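Local coordinates for protein 2-oxoglutarate carboxylase small subunit (Hydrogenobacter thermophilus, PDB 7KCT) that is the small (beta) subunit of a carboxylase, with the biotin carboxylase fold and an ATP-grasp domain, and holds adenosine-5'-diphosphate and magnesium in this model, at residues 341-346 / 406-411; 410-415 / 433-438. One frame throughout, in Å; residues are numbered along the deposited sequence.

Along the chain, contact 1 joins 341-346 to 406-411, and contact 2 carries on from there, joining 410-415 to 433-438. Both use helix 404-417 and share Arg-410 and Met-411, and their centres lie about 7 Å apart. Helix 404-417 packs on strand 341-351 of the antiparallel sheet with one side and on the end of helix 427-435 with another, all in the biotin carboxylase C-terminal domain. The strand and the second helix also meet directly, Cys-345 SG lying 3.8 Å from Met-434 CE. The strand carries Arg-346 into a nucleotide pocket, while Arg-410 and Arg-412 on the helix bond to the second subunit, so one compact unit borders both the ligand and the dimer interface.

Contact 1 (341-346 / 406-411); sequences YSIECR and VAVDRM. With ADP (adenosine-5'-diphosphate), chain D.
The guanidinium of Arg-346 meets adenosine-5'-diphosphate with its edge: the bridging oxygen O3A lies near its plane, and O2B lies in plane. Arg-346 NH2 donates to O3A of the nucleotide over 2.9 Å, and Arg-346 NH1 donates to its O1A at 3.1 Å and 161°, with a weaker bond to O3A, so the bridging oxygen is held by both terminal nitrogens. Salt bridges from NE to Glu-248 and from NH2 to Glu-304 further fix the group's rotation.

Behind this site, the axes of strand 341-346 and helix 406-411 approach to 8.3 Å at 32°. The alternating residues Tyr-341, Ile-343 and Cys-345 turn toward the helix, while Ser-342 and Glu-344 turn to the other face, against helix 305-312. Ile-343 reaches out with CD1, which rests on the helix backbone 3.8 Å from Val-408 N, flanked by Ala-407 CB and Val-408 CG2. Met-411 has CG anti to its backbone N (chi1 175°), then bends at chi2 and chi3, which brings SD and CE onto the near face of the strand. Met-411 CE comes close against Ile-343 O, at 3.1 Å, and Met-411 SD lies 3.6 Å from Cys-345 SG, sulfur against sulfur. At the far end, Tyr-341 CB faces Ala-407 CB at 4.3 Å while the phenol leads away. The interface is buried and made by van der Waals packing. It is a helix laid on one face of an antiparallel sheet, as in the C-terminal domain of biotin carboxylases, with a strand residue reaching a nucleotide pocket.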
loop_
_atom_site.group_PDB
_atom_site.type_symbol
_atom_site.label_atom_id
_atom_site.label_comp_id
_atom_site.label_asym_id
_atom_site.label_seq_id
_atom_site.Cartn_x
_atom_site.Cartn_y
_atom_site.Cartn_z
ATOM N N TYR A 341 4.566 -0.886 -14.093
ATOM C CA TYR A 341 3.236 -0.489 -14.505
ATOM C C TYR A 341 2.343 -0.338 -13.284
ATOM O O TYR A 341 2.433 -1.139 -12.361
ATOM C CB TYR A 341 2.624 -1.546 -15.437
ATOM C CG TYR A 341 3.276 -1.638 -16.778
ATOM C CD1 TYR A 341 4.356 -2.476 -16.985
ATOM C CD2 TYR A 341 2.826 -0.868 -17.839
ATOM C CE1 TYR A 341 4.968 -2.551 -18.224
ATOM C CE2 TYR A 341 3.441 -0.927 -19.080
ATOM C CZ TYR A 341 4.515 -1.759 -19.262
ATOM O OH TYR A 341 5.125 -1.825 -20.494
ATOM N N SER A 342 1.454 0.648 -13.327
ATOM C CA SER A 342 0.546 0.973 -12.252
ATOM C C SER A 342 -0.814 1.276 -12.839
ATOM O O SER A 342 -0.923 1.888 -13.903
ATOM C CB SER A 342 1.111 2.150 -11.438
ATOM O OG SER A 342 0.185 2.593 -10.460
ATOM N N ILE A 343 -1.852 0.841 -12.143
ATOM C CA ILE A 343 -3.226 1.019 -12.551
ATOM C C ILE A 343 -3.978 1.567 -11.351
ATOM O O ILE A 343 -3.786 1.092 -10.225
ATOM C CB ILE A 343 -3.853 -0.318 -13.018
ATOM C CG1 ILE A 343 -3.030 -1.004 -14.101
ATOM C CG2 ILE A 343 -5.238 -0.110 -13.578
ATOM C CD1 ILE A 343 -3.572 -2.400 -14.512
ATOM N N GLU A 344 -4.855 2.532 -11.602
ATOM C CA GLU A 344 -5.759 3.100 -10.635
ATOM C C GLU A 344 -7.190 2.907 -11.103
ATOM O O GLU A 344 -7.535 3.222 -12.247
ATOM C CB GLU A 344 -5.477 4.609 -10.407
ATOM C CG GLU A 344 -6.638 5.350 -9.669
ATOM C CD GLU A 344 -6.334 6.819 -9.339
ATOM O OE1 GLU A 344 -6.909 7.772 -9.935
ATOM O OE2 GLU A 344 -5.524 7.028 -8.430
ATOM N N CYS A 345 -8.046 2.490 -10.186
ATOM C CA CYS A 345 -9.468 2.398 -10.438
ATOM C C CYS A 345 -10.197 3.294 -9.453
ATOM O O CYS A 345 -9.896 3.274 -8.258
ATOM C CB CYS A 345 -9.964 0.964 -10.352
ATOM S SG CYS A 345 -9.288 -0.165 -11.579
ATOM N N ARG A 346 -11.126 4.093 -9.965
ATOM C CA ARG A 346 -11.963 4.939 -9.127
ATOM C C ARG A 346 -13.119 4.108 -8.634
ATOM O O ARG A 346 -13.869 3.544 -9.447
ATOM C CB ARG A 346 -12.473 6.151 -9.891
ATOM C CG ARG A 346 -11.340 6.911 -10.521
ATOM C CD ARG A 346 -11.759 8.316 -10.766
ATOM N NE ARG A 346 -10.745 9.069 -11.491
ATOM C CZ ARG A 346 -10.886 10.350 -11.763
ATOM N NH1 ARG A 346 -11.990 10.962 -11.339
ATOM N NH2 ARG A 346 -9.967 10.999 -12.478
ATOM N N VAL A 406 0.701 -8.716 -14.795
ATOM C CA VAL A 406 0.678 -8.895 -13.347
ATOM C C VAL A 406 -0.059 -7.741 -12.690
ATOM O O VAL A 406 -0.724 -7.924 -11.664
ATOM C CB VAL A 406 2.122 -9.049 -12.827
ATOM C CG1 VAL A 406 2.150 -9.359 -11.296
ATOM C CG2 VAL A 406 2.866 -10.115 -13.697
ATOM N N ALA A 407 0.048 -6.533 -13.266
ATOM C CA ALA A 407 -0.661 -5.386 -12.720
ATOM C C ALA A 407 -2.160 -5.566 -12.871
ATOM O O ALA A 407 -2.926 -5.302 -11.936
ATOM C CB ALA A 407 -0.190 -4.106 -13.424
ATOM N N VAL A 408 -2.595 -6.042 -14.036
ATOM C CA VAL A 408 -4.008 -6.345 -14.249
ATOM C C VAL A 408 -4.495 -7.408 -13.259
ATOM O O VAL A 408 -5.570 -7.265 -12.650
ATOM C CB VAL A 408 -4.234 -6.790 -15.705
ATOM C CG1 VAL A 408 -5.689 -7.179 -15.906
ATOM C CG2 VAL A 408 -3.854 -5.684 -16.683
ATOM N N ASP A 409 -3.729 -8.499 -13.122
ATOM C CA ASP A 409 -4.093 -9.589 -12.211
ATOM C C ASP A 409 -4.138 -9.090 -10.772
ATOM O O ASP A 409 -5.086 -9.379 -10.024
ATOM C CB ASP A 409 -3.086 -10.742 -12.320
ATOM C CG ASP A 409 -3.042 -11.408 -13.709
ATOM O OD1 ASP A 409 -4.056 -11.432 -14.441
ATOM O OD2 ASP A 409 -1.982 -11.954 -14.052
ATOM N N ARG A 410 -3.175 -8.242 -10.406
ATOM C CA ARG A 410 -3.138 -7.706 -9.055
ATOM C C ARG A 410 -4.337 -6.807 -8.790
ATOM O O ARG A 410 -4.910 -6.840 -7.697
ATOM C CB ARG A 410 -1.829 -6.938 -8.841
ATOM C CG ARG A 410 -1.718 -6.229 -7.501
ATOM C CD ARG A 410 -0.216 -5.957 -7.260
ATOM N NE ARG A 410 0.419 -7.230 -6.939
ATOM C CZ ARG A 410 1.701 -7.528 -7.107
ATOM N NH1 ARG A 410 2.536 -6.661 -7.662
ATOM N NH2 ARG A 410 2.133 -8.723 -6.752
ATOM N N MET A 411 -4.748 -6.000 -9.778
ATOM C CA MET A 411 -5.912 -5.132 -9.595
ATOM C C MET A 411 -7.220 -5.929 -9.551
ATOM O O MET A 411 -8.104 -5.641 -8.732
ATOM C CB MET A 411 -5.968 -4.082 -10.723
ATOM C CG MET A 411 -7.211 -3.215 -10.695
ATOM S SD MET A 411 -7.361 -2.092 -9.262
ATOM C CE MET A 411 -6.183 -0.840 -9.704
HETATM P PB ADP D . -9.032 14.874 -12.820
HETATM O O1B ADP D . -8.291 15.275 -11.558
HETATM O O2B ADP D . -8.451 13.877 -13.798
HETATM O O3B ADP D . -9.840 15.959 -13.460
HETATM P PA ADP D . -11.901 14.489 -12.389
HETATM O O1A ADP D . -13.022 13.817 -11.672
HETATM O O2A ADP D . -12.081 15.276 -13.675
HETATM O O3A ADP D . -10.467 13.813 -12.324
HETATM O "O5'" ADP D . -11.762 16.059 -11.203
HETATM C "C5'" ADP D . -12.281 15.764 -9.838
HETATM C "C4'" ADP D . -13.154 16.802 -9.295
HETATM O "O4'" ADP D . -12.934 18.104 -9.789
HETATM C "C3'" ADP D . -14.629 16.279 -9.769
HETATM O "O3'" ADP D . -15.491 16.528 -8.794
HETATM C "C2'" ADP D . -14.750 17.220 -11.032
HETATM O "O2'" ADP D . -16.027 17.583 -11.278
HETATM C "C1'" ADP D . -14.087 18.475 -10.388
HETATM N N9 ADP D . -13.486 19.452 -11.386
HETATM C C8 ADP D . -12.580 19.205 -12.447
HETATM N N7 ADP D . -12.268 20.322 -13.156
HETATM C C5 ADP D . -12.955 21.328 -12.512
HETATM C C6 ADP D . -13.031 22.708 -12.782
HETATM N N6 ADP D . -12.329 23.258 -13.835
HETATM N N1 ADP D . -13.804 23.524 -11.993
HETATM C C2 ADP D . -14.491 22.876 -10.977
HETATM N N3 ADP D . -14.519 21.572 -10.602
HETATM C C4 ADP D . -13.716 20.816 -11.408
#

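Contact 2 (410-415 / 433-438); sequences RMRSAL and IMKDKD
Helix 404-417 comes close to the end of helix 427-435, with Arg-412 CA and Met-434 CA only 5.5 Å apart. Met-434 is the side chain on which most of the packing rests. Met-434 CB abuts Arg-412 CB at 3.7 Å, and Met-434 CG meets Leu-415 CD1 at 3.8 Å, the side chains of Leu-415 and Met-434 crossing at about a right angle. A bend at chi2 (-55°) then carries Met-434 SD to 3.7 Å from Met-411 CG. Leu-415 and Met-411 also touch Leu-397 of the sheet.

Nearer solvent, the aliphatic parts of Arg-412 and Lys-435 cross, Arg-412 CD to Lys-435 CG at 3.8 Å. Their like charges stay apart, Arg-412 NE lying 6.6 Å from Lys-435 NZ. Arg-412 bends at chi3 (59°), and its guanidinium forms a salt bridge through NH1 with Asp-409 and donates from NH2 to Lys-31 O of the second subunit. Asp-436, between the two short helices, N-caps helix 437-441, its OD2 accepting from Phe-439 N. The whole is a helix-helix packing within the biotin carboxylase C-terminal domain, beside the dimer interface.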
loop_
_atom_site.group_PDB
_atom_site.type_symbol
_atom_site.label_atom_id
_atom_site.label_comp_id
_atom_site.label_asym_id
_atom_site.label_seq_id
_atom_site.Cartn_x
_atom_site.Cartn_y
_atom_site.Cartn_z
ATOM N N ARG A 410 -3.175 -8.242 -10.406
ATOM C CA ARG A 410 -3.138 -7.706 -9.055
ATOM C C ARG A 410 -4.337 -6.807 -8.790
ATOM O O ARG A 410 -4.910 -6.840 -7.697
ATOM C CB ARG A 410 -1.829 -6.938 -8.841
ATOM C CG ARG A 410 -1.718 -6.229 -7.501
ATOM C CD ARG A 410 -0.216 -5.957 -7.260
ATOM N NE ARG A 410 0.419 -7.230 -6.939
ATOM C CZ ARG A 410 1.701 -7.528 -7.107
ATOM N NH1 ARG A 410 2.536 -6.661 -7.662
ATOM N NH2 ARG A 410 2.133 -8.723 -6.752
ATOM N N MET A 411 -4.748 -6.000 -9.778
ATOM C CA MET A 411 -5.912 -5.132 -9.595
ATOM C C MET A 411 -7.220 -5.929 -9.551
ATOM O O MET A 411 -8.104 -5.641 -8.732
ATOM C CB MET A 411 -5.968 -4.082 -10.723
ATOM C CG MET A 411 -7.211 -3.215 -10.695
ATOM S SD MET A 411 -7.361 -2.092 -9.262
ATOM C CE MET A 411 -6.183 -0.840 -9.704
ATOM N N ARG A 412 -7.412 -6.859 -10.484
ATOM C CA ARG A 412 -8.572 -7.749 -10.405
ATOM C C ARG A 412 -8.706 -8.373 -9.004
ATOM O O ARG A 412 -9.785 -8.406 -8.425
ATOM C CB ARG A 412 -8.439 -8.854 -11.439
ATOM C CG ARG A 412 -9.663 -9.809 -11.553
ATOM C CD ARG A 412 -9.333 -11.145 -12.251
ATOM N NE ARG A 412 -8.277 -11.924 -11.563
ATOM C CZ ARG A 412 -7.072 -12.184 -12.073
ATOM N NH1 ARG A 412 -6.741 -11.731 -13.271
ATOM N NH2 ARG A 412 -6.181 -12.915 -11.401
ATOM N N SER A 413 -7.612 -8.884 -8.459
ATOM C CA SER A 413 -7.641 -9.579 -7.174
ATOM C C SER A 413 -7.902 -8.638 -6.005
ATOM O O SER A 413 -8.508 -9.039 -5.007
ATOM C CB SER A 413 -6.319 -10.309 -6.935
ATOM O OG SER A 413 -6.157 -11.324 -7.883
ATOM N N ALA A 414 -7.347 -7.435 -6.063
ATOM C CA ALA A 414 -7.632 -6.430 -5.051
ATOM C C ALA A 414 -9.108 -6.052 -5.085
ATOM O O ALA A 414 -9.786 -6.069 -4.050
ATOM C CB ALA A 414 -6.743 -5.204 -5.269
ATOM N N LEU A 415 -9.643 -5.818 -6.282
ATOM C CA LEU A 415 -11.047 -5.430 -6.429
ATOM C C LEU A 415 -12.002 -6.518 -5.931
ATOM O O LEU A 415 -13.055 -6.232 -5.328
ATOM C CB LEU A 415 -11.323 -5.148 -7.901
ATOM C CG LEU A 415 -10.813 -3.883 -8.567
ATOM C CD1 LEU A 415 -10.913 -3.995 -10.081
ATOM C CD2 LEU A 415 -11.603 -2.677 -8.041
ATOM N N ILE A 433 -13.793 -5.303 -16.336
ATOM C CA ILE A 433 -12.782 -4.688 -17.192
ATOM C C ILE A 433 -11.450 -5.411 -17.047
ATOM O O ILE A 433 -10.796 -5.765 -18.042
ATOM C CB ILE A 433 -12.671 -3.183 -16.873
ATOM C CG1 ILE A 433 -14.019 -2.488 -17.120
ATOM C CG2 ILE A 433 -11.567 -2.569 -17.683
ATOM C CD1 ILE A 433 -14.068 -0.995 -16.761
ATOM N N MET A 434 -11.045 -5.688 -15.805
ATOM C CA MET A 434 -9.782 -6.371 -15.592
ATOM C C MET A 434 -9.791 -7.778 -16.193
ATOM O O MET A 434 -8.742 -8.287 -16.586
ATOM C CB MET A 434 -9.466 -6.459 -14.096
ATOM C CG MET A 434 -9.284 -5.110 -13.381
ATOM S SD MET A 434 -8.021 -4.083 -14.197
ATOM C CE MET A 434 -8.870 -2.540 -14.468
ATOM N N LYS A 435 -10.959 -8.411 -16.295
ATOM C CA LYS A 435 -11.058 -9.731 -16.922
ATOM C C LYS A 435 -11.230 -9.675 -18.444
ATOM O O LYS A 435 -11.242 -10.720 -19.109
ATOM C CB LYS A 435 -12.246 -10.486 -16.317
ATOM C CG LYS A 435 -12.100 -10.903 -14.880
ATOM C CD LYS A 435 -13.481 -11.407 -14.410
ATOM C CE LYS A 435 -13.390 -12.091 -13.078
ATOM N NZ LYS A 435 -14.743 -12.443 -12.567
ATOM N N ASP A 436 -11.457 -8.500 -19.002
ATOM C CA ASP A 436 -11.785 -8.407 -20.413
ATOM C C ASP A 436 -10.539 -8.601 -21.283
ATOM O O ASP A 436 -9.504 -7.991 -21.033
ATOM C CB ASP A 436 -12.423 -7.062 -20.697
ATOM C CG ASP A 436 -12.589 -6.801 -22.195
ATOM O OD1 ASP A 436 -13.322 -7.565 -22.834
ATOM O OD2 ASP A 436 -12.002 -5.819 -22.714
ATOM N N LYS A 437 -10.657 -9.423 -22.340
ATOM C CA LYS A 437 -9.489 -9.712 -23.171
ATOM C C LYS A 437 -8.938 -8.451 -23.821
ATOM O O LYS A 437 -7.729 -8.292 -23.924
ATOM C CB LYS A 437 -9.801 -10.705 -24.285
ATOM C CG LYS A 437 -8.614 -11.289 -25.076
ATOM C CD LYS A 437 -9.160 -12.072 -26.295
ATOM C CE LYS A 437 -8.029 -13.062 -26.790
ATOM N NZ LYS A 437 -6.669 -12.555 -26.743
ATOM N N ASP A 438 -9.799 -7.577 -24.358
ATOM C CA ASP A 438 -9.286 -6.366 -24.986
ATOM C C ASP A 438 -8.486 -5.536 -23.982
ATOM O O ASP A 438 -7.349 -5.139 -24.254
ATOM C CB ASP A 438 -10.448 -5.576 -25.561
ATOM C CG ASP A 438 -10.928 -6.122 -26.915
ATOM O OD1 ASP A 438 -10.285 -7.036 -27.483
ATOM O OD2 ASP A 438 -11.965 -5.637 -27.411
#